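Long-range contact in nicotinate phosphoribosyltransferase (Vibrio cholerae, PDB 4HL7), which probably catalyses the ATP-driven synthesis of nicotinate D-ribonucleotide from nicotinate and phosphoribosyl diphosphate, a step in NAD(+) biosynthesis: residues E132-S144 and E183-Q195. Residues are numbered along the deposited sequence; the frame is centred on the assembly and turned at random.
Sequences ETLVMAIVSEVRS and EMGTRRRFSSQVQ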
ATOM      1  N   GLU A 132      -7.605  -6.156  -2.476  1.00 16.42           N
ATOM      2  CA  GLU A 132      -6.686  -5.233  -3.157  1.00 17.33           C
ATOM      3  C   GLU A 132      -5.327  -5.810  -3.498  1.00 16.74           C
ATOM      4  O   GLU A 132      -4.945  -5.802  -4.697  1.00 16.68           O
ATOM      5  CB  GLU A 132      -6.502  -3.934  -2.298  1.00 19.15           C
ATOM      6  CG  GLU A 132      -5.439  -2.996  -2.837  1.00 19.77           C
ATOM      7  CD  GLU A 132      -5.344  -1.710  -2.032  1.00 23.57           C
ATOM      8  OE1 GLU A 132      -6.275  -1.434  -1.265  1.00 22.01           O
ATOM      9  OE2 GLU A 132      -4.360  -0.961  -2.253  1.00 24.51           O
ATOM     10  N   THR A 133      -4.552  -6.249  -2.501  1.00 15.34           N
ATOM     11  CA  THR A 133      -3.163  -6.674  -2.806  1.00 15.50           C
ATOM     12  C   THR A 133      -3.156  -8.039  -3.447  1.00 15.94           C
ATOM     13  O   THR A 133      -2.184  -8.382  -4.089  1.00 17.71           O
ATOM     14  CB  THR A 133      -2.134  -6.601  -1.630  1.00 16.24           C
ATOM     15  OG1 THR A 133      -2.337  -7.637  -0.678  1.00 15.65           O
ATOM     16  CG2 THR A 133      -2.151  -5.182  -0.986  1.00 16.67           C
ATOM     17  N   LEU A 134      -4.181  -8.867  -3.162  1.00 15.52           N
ATOM     18  CA  LEU A 134      -4.252 -10.191  -3.791  1.00 16.36           C
ATOM     19  C   LEU A 134      -4.483 -10.016  -5.291  1.00 17.32           C
ATOM     20  O   LEU A 134      -3.855 -10.695  -6.114  1.00 17.67           O
ATOM     21  CB  LEU A 134      -5.392 -11.046  -3.200  1.00 18.22           C
ATOM     22  CG  LEU A 134      -5.302 -11.257  -1.691  1.00 16.74           C
ATOM     23  CD1 LEU A 134      -6.576 -11.932  -1.146  1.00 17.61           C
ATOM     24  CD2 LEU A 134      -4.025 -12.006  -1.324  1.00 19.12           C
ATOM     25  N   VAL A 135      -5.417  -9.131  -5.635  1.00 16.40           N
ATOM     26  CA  VAL A 135      -5.716  -8.894  -7.044  1.00 17.44           C
ATOM     27  C   VAL A 135      -4.501  -8.250  -7.710  1.00 18.19           C
ATOM     28  O   VAL A 135      -4.118  -8.647  -8.785  1.00 18.74           O
ATOM     29  CB  VAL A 135      -7.016  -8.036  -7.246  1.00 17.29           C
ATOM     30  CG1 VAL A 135      -7.208  -7.676  -8.739  1.00 18.15           C
ATOM     31  CG2 VAL A 135      -8.257  -8.788  -6.719  1.00 17.99           C
HETATM   32  N   MSE A 136      -3.863  -7.282  -7.052  1.00 17.31           N
HETATM   33  CA  MSE A 136      -2.672  -6.611  -7.700  1.00 17.43           C
HETATM   34  C   MSE A 136      -1.585  -7.601  -7.925  1.00 18.22           C
HETATM   35  O   MSE A 136      -1.023  -7.625  -9.001  1.00 17.76           O
HETATM   36  CB  MSE A 136      -2.233  -5.399  -6.857  1.00 17.63           C
HETATM   37  CG  MSE A 136      -3.312  -4.373  -6.990  1.00 18.58           C
HETATM   38 SE   MSE A 136      -2.849  -2.885  -5.757  1.00 23.88          SE
HETATM   39  CE  MSE A 136      -1.312  -2.169  -6.776  1.00 20.84           C
ATOM     40  N   ALA A 137      -1.355  -8.519  -6.952  1.00 19.27           N
ATOM     41  CA  ALA A 137      -0.269  -9.544  -7.037  1.00 17.90           C
ATOM     42  C   ALA A 137      -0.525 -10.556  -8.121  1.00 19.19           C
ATOM     43  O   ALA A 137       0.414 -11.033  -8.809  1.00 17.95           O
ATOM     44  CB  ALA A 137      -0.039 -10.242  -5.700  1.00 18.94           C
ATOM     45  N   ILE A 138      -1.811 -10.869  -8.278  1.00 19.02           N
ATOM     46  CA  ILE A 138      -2.243 -11.793  -9.299  1.00 20.68           C
ATOM     47  C   ILE A 138      -2.032 -11.151 -10.675  1.00 19.86           C
ATOM     48  O   ILE A 138      -1.471 -11.766 -11.538  1.00 20.25           O
ATOM     49  CB  ILE A 138      -3.755 -12.134  -9.098  1.00 19.72           C
ATOM     50  CG1 ILE A 138      -3.905 -13.210  -7.987  1.00 19.52           C
ATOM     51  CG2 ILE A 138      -4.370 -12.630 -10.433  1.00 20.42           C
ATOM     52  CD1 ILE A 138      -5.346 -13.283  -7.435  1.00 19.27           C
ATOM     53  N   VAL A 139      -2.527  -9.933 -10.876  1.00 19.96           N
ATOM     54  CA  VAL A 139      -2.367  -9.293 -12.198  1.00 22.06           C
ATOM     55  C   VAL A 139      -0.886  -9.126 -12.551  1.00 21.11           C
ATOM     56  O   VAL A 139      -0.482  -9.453 -13.642  1.00 21.71           O
ATOM     57  CB  VAL A 139      -3.081  -7.928 -12.314  1.00 21.38           C
ATOM     58  CG1 VAL A 139      -2.845  -7.289 -13.697  1.00 24.78           C
ATOM     59  CG2 VAL A 139      -4.591  -8.092 -12.107  1.00 22.10           C
ATOM     60  N   SER A 140      -0.092  -8.650 -11.588  1.00 21.24           N
ATOM     61  CA  SER A 140       1.370  -8.604 -11.769  1.00 21.02           C
ATOM     62  C   SER A 140       1.993  -9.900 -12.192  1.00 21.61           C
ATOM     63  O   SER A 140       2.677  -9.951 -13.242  1.00 20.74           O
ATOM     64  CB  SER A 140       2.084  -8.028 -10.517  1.00 20.51           C
ATOM     65  OG  SER A 140       3.446  -7.764 -10.858  1.00 23.74           O
ATOM     66  N   GLU A 141       1.752 -10.961 -11.420  1.00 20.32           N
ATOM     67  CA  GLU A 141       2.379 -12.250 -11.685  1.00 20.87           C
ATOM     68  C   GLU A 141       1.877 -12.975 -12.954  1.00 22.34           C
ATOM     69  O   GLU A 141       2.661 -13.698 -13.599  1.00 23.97           O
ATOM     70  CB  GLU A 141       2.313 -13.184 -10.466  1.00 20.67           C
ATOM     71  CG  GLU A 141       3.058 -14.481 -10.770  1.00 21.60           C
ATOM     72  CD  GLU A 141       3.441 -15.292  -9.571  1.00 22.30           C
ATOM     73  OE1 GLU A 141       3.811 -16.470  -9.787  1.00 25.68           O
ATOM     74  OE2 GLU A 141       3.346 -14.798  -8.430  1.00 22.34           O
ATOM     75  N   VAL A 142       0.570 -12.890 -13.244  1.00 21.54           N
ATOM     76  CA  VAL A 142       0.067 -13.435 -14.493  1.00 23.58           C
ATOM     77  C   VAL A 142       0.784 -12.804 -15.679  1.00 22.88           C
ATOM     78  O   VAL A 142       1.256 -13.509 -16.605  1.00 25.37           O
ATOM     79  CB  VAL A 142      -1.456 -13.261 -14.603  1.00 22.59           C
ATOM     80  CG1 VAL A 142      -1.933 -13.521 -16.027  1.00 23.47           C
ATOM     81  CG2 VAL A 142      -2.146 -14.214 -13.633  1.00 24.35           C
ATOM     82  N   ARG A 143       0.974 -11.496 -15.605  1.00 22.94           N
ATOM     83  CA  ARG A 143       1.691 -10.784 -16.660  1.00 24.69           C
ATOM     84  C   ARG A 143       3.143 -11.286 -16.764  1.00 24.53           C
ATOM     85  O   ARG A 143       3.652 -11.500 -17.864  1.00 25.48           O
ATOM     86  CB  ARG A 143       1.634  -9.270 -16.384  1.00 25.27           C
ATOM     87  CG  ARG A 143       2.218  -8.397 -17.477  1.00 27.64           C
ATOM     88  CD  ARG A 143       3.611  -7.895 -17.092  1.00 29.51           C
ATOM     89  NE  ARG A 143       4.017  -6.717 -17.879  1.00 29.10           N
ATOM     90  CZ  ARG A 143       5.059  -5.944 -17.584  1.00 29.10           C
ATOM     91  NH1 ARG A 143       5.819  -6.220 -16.524  1.00 25.65           N
ATOM     92  NH2 ARG A 143       5.322  -4.875 -18.330  1.00 29.36           N
ATOM     93  N   SER A 144       3.806 -11.459 -15.625  1.00 22.58           N
ATOM     94  CA  SER A 144       5.130 -12.054 -15.620  1.00 21.86           C
ATOM     95  C   SER A 144       5.155 -13.414 -16.292  1.00 22.71           C
ATOM     96  O   SER A 144       5.973 -13.633 -17.187  1.00 23.73           O
ATOM     97  CB  SER A 144       5.713 -12.165 -14.201  1.00 20.92           C
ATOM     98  OG  SER A 144       5.753 -10.860 -13.588  1.00 19.85           O
ATOM     99  N   GLU A 183      10.111  -3.776   4.101  1.00 17.78           N
ATOM    100  CA  GLU A 183       9.779  -4.305   2.781  1.00 20.01           C
ATOM    101  C   GLU A 183       8.276  -4.182   2.525  1.00 20.42           C
ATOM    102  O   GLU A 183       7.492  -4.562   3.359  1.00 19.79           O
ATOM    103  CB  GLU A 183      10.258  -5.753   2.702  1.00 20.97           C
ATOM    104  CG  GLU A 183      10.165  -6.331   1.309  1.00 20.83           C
ATOM    105  CD  GLU A 183       8.749  -6.878   0.946  1.00 23.82           C
ATOM    106  OE1 GLU A 183       7.936  -7.233   1.846  1.00 22.94           O
ATOM    107  OE2 GLU A 183       8.448  -6.920  -0.266  1.00 25.09           O
HETATM  108  N   MSE A 184       7.873  -3.673   1.358  1.00 18.36           N
HETATM  109  CA  MSE A 184       6.459  -3.379   1.104  1.00 18.70           C
HETATM  110  C   MSE A 184       6.191  -3.688  -0.339  1.00 17.71           C
HETATM  111  O   MSE A 184       5.406  -3.009  -0.980  1.00 20.87           O
HETATM  112  CB  MSE A 184       6.057  -1.905   1.396  1.00 20.68           C
HETATM  113  CG  MSE A 184       6.072  -1.564   2.854  1.00 23.47           C
HETATM  114 SE   MSE A 184       5.410   0.339   2.924  1.00 32.18          SE
HETATM  115  CE  MSE A 184       5.675   0.338   4.810  1.00 25.44           C
ATOM    116  N   GLY A 185       6.839  -4.695  -0.881  1.00 18.79           N
ATOM    117  CA  GLY A 185       6.656  -4.976  -2.297  1.00 17.90           C
ATOM    118  C   GLY A 185       5.732  -6.109  -2.669  1.00 21.16           C
ATOM    119  O   GLY A 185       5.891  -6.714  -3.717  1.00 21.85           O
ATOM    120  N   THR A 186       4.768  -6.417  -1.832  1.00 18.35           N
ATOM    121  CA  THR A 186       3.837  -7.479  -2.198  1.00 16.76           C
ATOM    122  C   THR A 186       2.941  -7.124  -3.436  1.00 17.14           C
ATOM    123  O   THR A 186       2.753  -7.941  -4.357  1.00 17.75           O
ATOM    124  CB  THR A 186       2.907  -7.749  -0.980  1.00 16.81           C
ATOM    125  OG1 THR A 186       3.679  -8.273   0.113  1.00 17.93           O
ATOM    126  CG2 THR A 186       1.750  -8.738  -1.354  1.00 18.13           C
ATOM    127  N   ARG A 187       2.312  -5.941  -3.388  1.00 17.79           N
ATOM    128  CA  ARG A 187       1.287  -5.570  -4.397  1.00 18.23           C
ATOM    129  C   ARG A 187       1.814  -5.485  -5.810  1.00 21.15           C
ATOM    130  O   ARG A 187       1.064  -5.736  -6.773  1.00 22.04           O
ATOM    131  CB  ARG A 187       0.576  -4.257  -4.044  1.00 20.03           C
ATOM    132  CG  ARG A 187       1.475  -3.009  -4.022  1.00 23.01           C
ATOM    133  CD  ARG A 187       0.723  -1.827  -3.426  1.00 25.48           C
ATOM    134  NE  ARG A 187       0.204  -2.133  -2.112  1.00 26.57           N
ATOM    135  CZ  ARG A 187      -0.970  -1.686  -1.663  1.00 26.28           C
ATOM    136  NH1 ARG A 187      -1.706  -0.932  -2.456  1.00 28.04           N
ATOM    137  NH2 ARG A 187      -1.413  -2.034  -0.441  1.00 22.08           N
ATOM    138  N   ARG A 188       3.114  -5.200  -5.960  1.00 20.35           N
ATOM    139  CA  ARG A 188       3.633  -5.168  -7.366  1.00 23.15           C
ATOM    140  C   ARG A 188       4.834  -6.062  -7.582  1.00 21.10           C
ATOM    141  O   ARG A 188       5.697  -5.786  -8.421  1.00 21.69           O
ATOM    142  CB  ARG A 188       3.881  -3.734  -7.875  1.00 28.25           C
ATOM    143  CG  ARG A 188       2.623  -2.995  -8.377  1.00 31.61           C
ATOM    144  CD  ARG A 188       2.924  -1.482  -8.449  1.00 34.24           C
ATOM    145  NE  ARG A 188       1.745  -0.602  -8.463  1.00 35.18           N
ATOM    146  CZ  ARG A 188       1.278   0.097  -7.415  1.00 35.36           C
ATOM    147  NH1 ARG A 188       1.837  -0.003  -6.194  1.00 31.31           N
ATOM    148  NH2 ARG A 188       0.212   0.897  -7.585  1.00 37.58           N
ATOM    149  N   ARG A 189       4.857  -7.178  -6.872  1.00 19.39           N
ATOM    150  CA  ARG A 189       5.982  -8.108  -7.042  1.00 18.40           C
ATOM    151  C   ARG A 189       6.001  -8.712  -8.432  1.00 18.84           C
ATOM    152  O   ARG A 189       4.952  -8.881  -9.073  1.00 18.62           O
ATOM    153  CB  ARG A 189       5.951  -9.236  -6.017  1.00 18.17           C
ATOM    154  CG  ARG A 189       4.705 -10.158  -6.111  1.00 18.45           C
ATOM    155  CD  ARG A 189       4.493 -10.778  -4.755  1.00 18.22           C
ATOM    156  NE  ARG A 189       3.378 -11.716  -4.838  1.00 17.63           N
ATOM    157  CZ  ARG A 189       2.834 -12.303  -3.784  1.00 19.48           C
ATOM    158  NH1 ARG A 189       3.360 -12.100  -2.564  1.00 18.10           N
ATOM    159  NH2 ARG A 189       1.808 -13.160  -3.963  1.00 18.63           N
ATOM    160  N   PHE A 190       7.190  -9.099  -8.899  1.00 18.79           N
ATOM    161  CA  PHE A 190       7.281  -9.819 -10.161  1.00 20.10           C
ATOM    162  C   PHE A 190       6.519 -11.177 -10.031  1.00 20.06           C
ATOM    163  O   PHE A 190       5.816 -11.597 -10.959  1.00 18.45           O
ATOM    164  CB  PHE A 190       8.757 -10.108 -10.487  1.00 19.61           C
ATOM    165  CG  PHE A 190       8.963 -10.839 -11.798  1.00 20.84           C
ATOM    166  CD1 PHE A 190       9.103 -10.121 -13.001  1.00 21.86           C
ATOM    167  CD2 PHE A 190       9.076 -12.222 -11.836  1.00 20.76           C
ATOM    168  CE1 PHE A 190       9.271 -10.786 -14.192  1.00 21.40           C
ATOM    169  CE2 PHE A 190       9.257 -12.900 -13.050  1.00 22.53           C
ATOM    170  CZ  PHE A 190       9.355 -12.171 -14.226  1.00 22.31           C
ATOM    171  N   SER A 191       6.686 -11.834  -8.865  1.00 18.34           N
ATOM    172  CA  SER A 191       6.072 -13.109  -8.566  1.00 19.08           C
ATOM    173  C   SER A 191       6.220 -13.330  -7.062  1.00 19.00           C
ATOM    174  O   SER A 191       7.051 -12.688  -6.429  1.00 18.26           O
ATOM    175  CB  SER A 191       6.725 -14.258  -9.370  1.00 20.36           C
ATOM    176  OG  SER A 191       8.063 -14.474  -8.922  1.00 21.30           O
ATOM    177  N   SER A 192       5.399 -14.202  -6.480  1.00 19.93           N
ATOM    178  CA  SER A 192       5.559 -14.511  -5.046  1.00 20.08           C
ATOM    179  C   SER A 192       6.937 -15.181  -4.770  1.00 20.24           C
ATOM    180  O   SER A 192       7.534 -14.967  -3.688  1.00 20.71           O
ATOM    181  CB  SER A 192       4.376 -15.362  -4.525  1.00 20.16           C
ATOM    182  OG  SER A 192       4.285 -16.567  -5.257  1.00 20.02           O
ATOM    183  N   GLN A 193       7.424 -15.996  -5.720  1.00 21.19           N
ATOM    184  CA  GLN A 193       8.759 -16.642  -5.619  1.00 23.33           C
ATOM    185  C   GLN A 193       9.864 -15.610  -5.584  1.00 23.20           C
ATOM    186  O   GLN A 193      10.807 -15.727  -4.759  1.00 22.19           O
ATOM    187  CB  GLN A 193       8.994 -17.676  -6.752  1.00 26.21           C
ATOM    188  CG  GLN A 193      10.264 -18.542  -6.602  1.00 28.42           C
ATOM    189  CD  GLN A 193      10.277 -19.292  -5.291  1.00 30.00           C
ATOM    190  OE1 GLN A 193       9.306 -19.903  -4.933  1.00 32.71           O
ATOM    191  NE2 GLN A 193      11.333 -19.129  -4.525  1.00 30.25           N
ATOM    192  N   VAL A 194       9.779 -14.595  -6.464  1.00 22.06           N
ATOM    193  CA  VAL A 194      10.778 -13.548  -6.441  1.00 22.36           C
ATOM    194  C   VAL A 194      10.734 -12.760  -5.153  1.00 21.18           C
ATOM    195  O   VAL A 194      11.801 -12.473  -4.570  1.00 19.82           O
ATOM    196  CB  VAL A 194      10.680 -12.567  -7.635  1.00 24.77           C
ATOM    197  CG1 VAL A 194      11.535 -11.326  -7.364  1.00 22.23           C
ATOM    198  CG2 VAL A 194      11.096 -13.270  -8.911  1.00 25.21           C
ATOM    199  N   GLN A 195       9.539 -12.424  -4.661  1.00 19.70           N
ATOM    200  CA  GLN A 195       9.464 -11.722  -3.370  1.00 18.92           C
ATOM    201  C   GLN A 195      10.048 -12.600  -2.276  1.00 18.90           C
ATOM    202  O   GLN A 195      10.714 -12.095  -1.355  1.00 19.55           O
ATOM    203  CB  GLN A 195       8.024 -11.372  -2.971  1.00 18.26           C
ATOM    204  CG  GLN A 195       7.937 -10.528  -1.669  1.00 17.49           C
ATOM    205  CD  GLN A 195       6.524 -10.131  -1.316  1.00 18.64           C
ATOM    206  OE1 GLN A 195       5.572 -10.727  -1.808  1.00 18.33           O
ATOM    207  NE2 GLN A 195       6.376  -9.101  -0.467  1.00 17.93           N
TER
HETATM  208  O   HOH W   1       2.074 -12.647  -7.169  1.00 20.50           O
HETATM  209  O   HOH W   2       5.574 -17.315  -7.830  1.00 21.94           O
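Glu132 and Arg187 form a salt bridge at one end of this contact, OE2 to NH1 at 2.7 Å. The carboxylate and guanidinium planes stand nearly perpendicular; NH1 meets OE2 on the anti side but tilted out of the carboxylate plane, and the bond is bent. Thr133 CG2 lies over one face of the same guanidinium, whose NH2 also pairs with Asp20, while Glu132 OE1 pairs with Lys23. Selenomethionine Met136 runs alongside Arg187, and its bend at chi3 (71°) swings CE over the centre of the Arg188 guanidinium, 3.5 Å from CZ. Arg188 NH2 is hydrogen-bonded to Ile373 O, and a bound sulfate lies nearby.

Farther along the helix, two serines grip the loop backbone. Ser140 OG donates to Arg189 O (2.6 Å) from above the carbonyl plane. Ser144 OG donates to Phe190 O in plane, on a lone pair, and Ser144 CB makes a CH-pi contact over the Phe190 ring, 3.7 Å from its centroid. Between the serines, Glu141 extends with CG anti to its N (chi1 -176°), and OE2 accepts from Ser192 N (2.9 Å), which comes from above the carboxylate plane. Glu141 OE1 forms a salt bridge with Arg145. Ser191 N-caps helix 192-205, its OG accepting from Val194 N and also bonded to Leu7 O. One water donates to Ala137 O and Glu141 OE2 and accepts from Arg189 NE; Arg189 NH1 donates in plane to Gln195 OE1 and pairs with Asp18.

The contact thus joins helix 131-147, of the N-terminal family region, to the TIM-barrel-related region, at the loop between parallel-sheet strand 181-183 and helix 192-205; strand 372-380 lies beside Met136, helix 52-64 against Val135 and Val142.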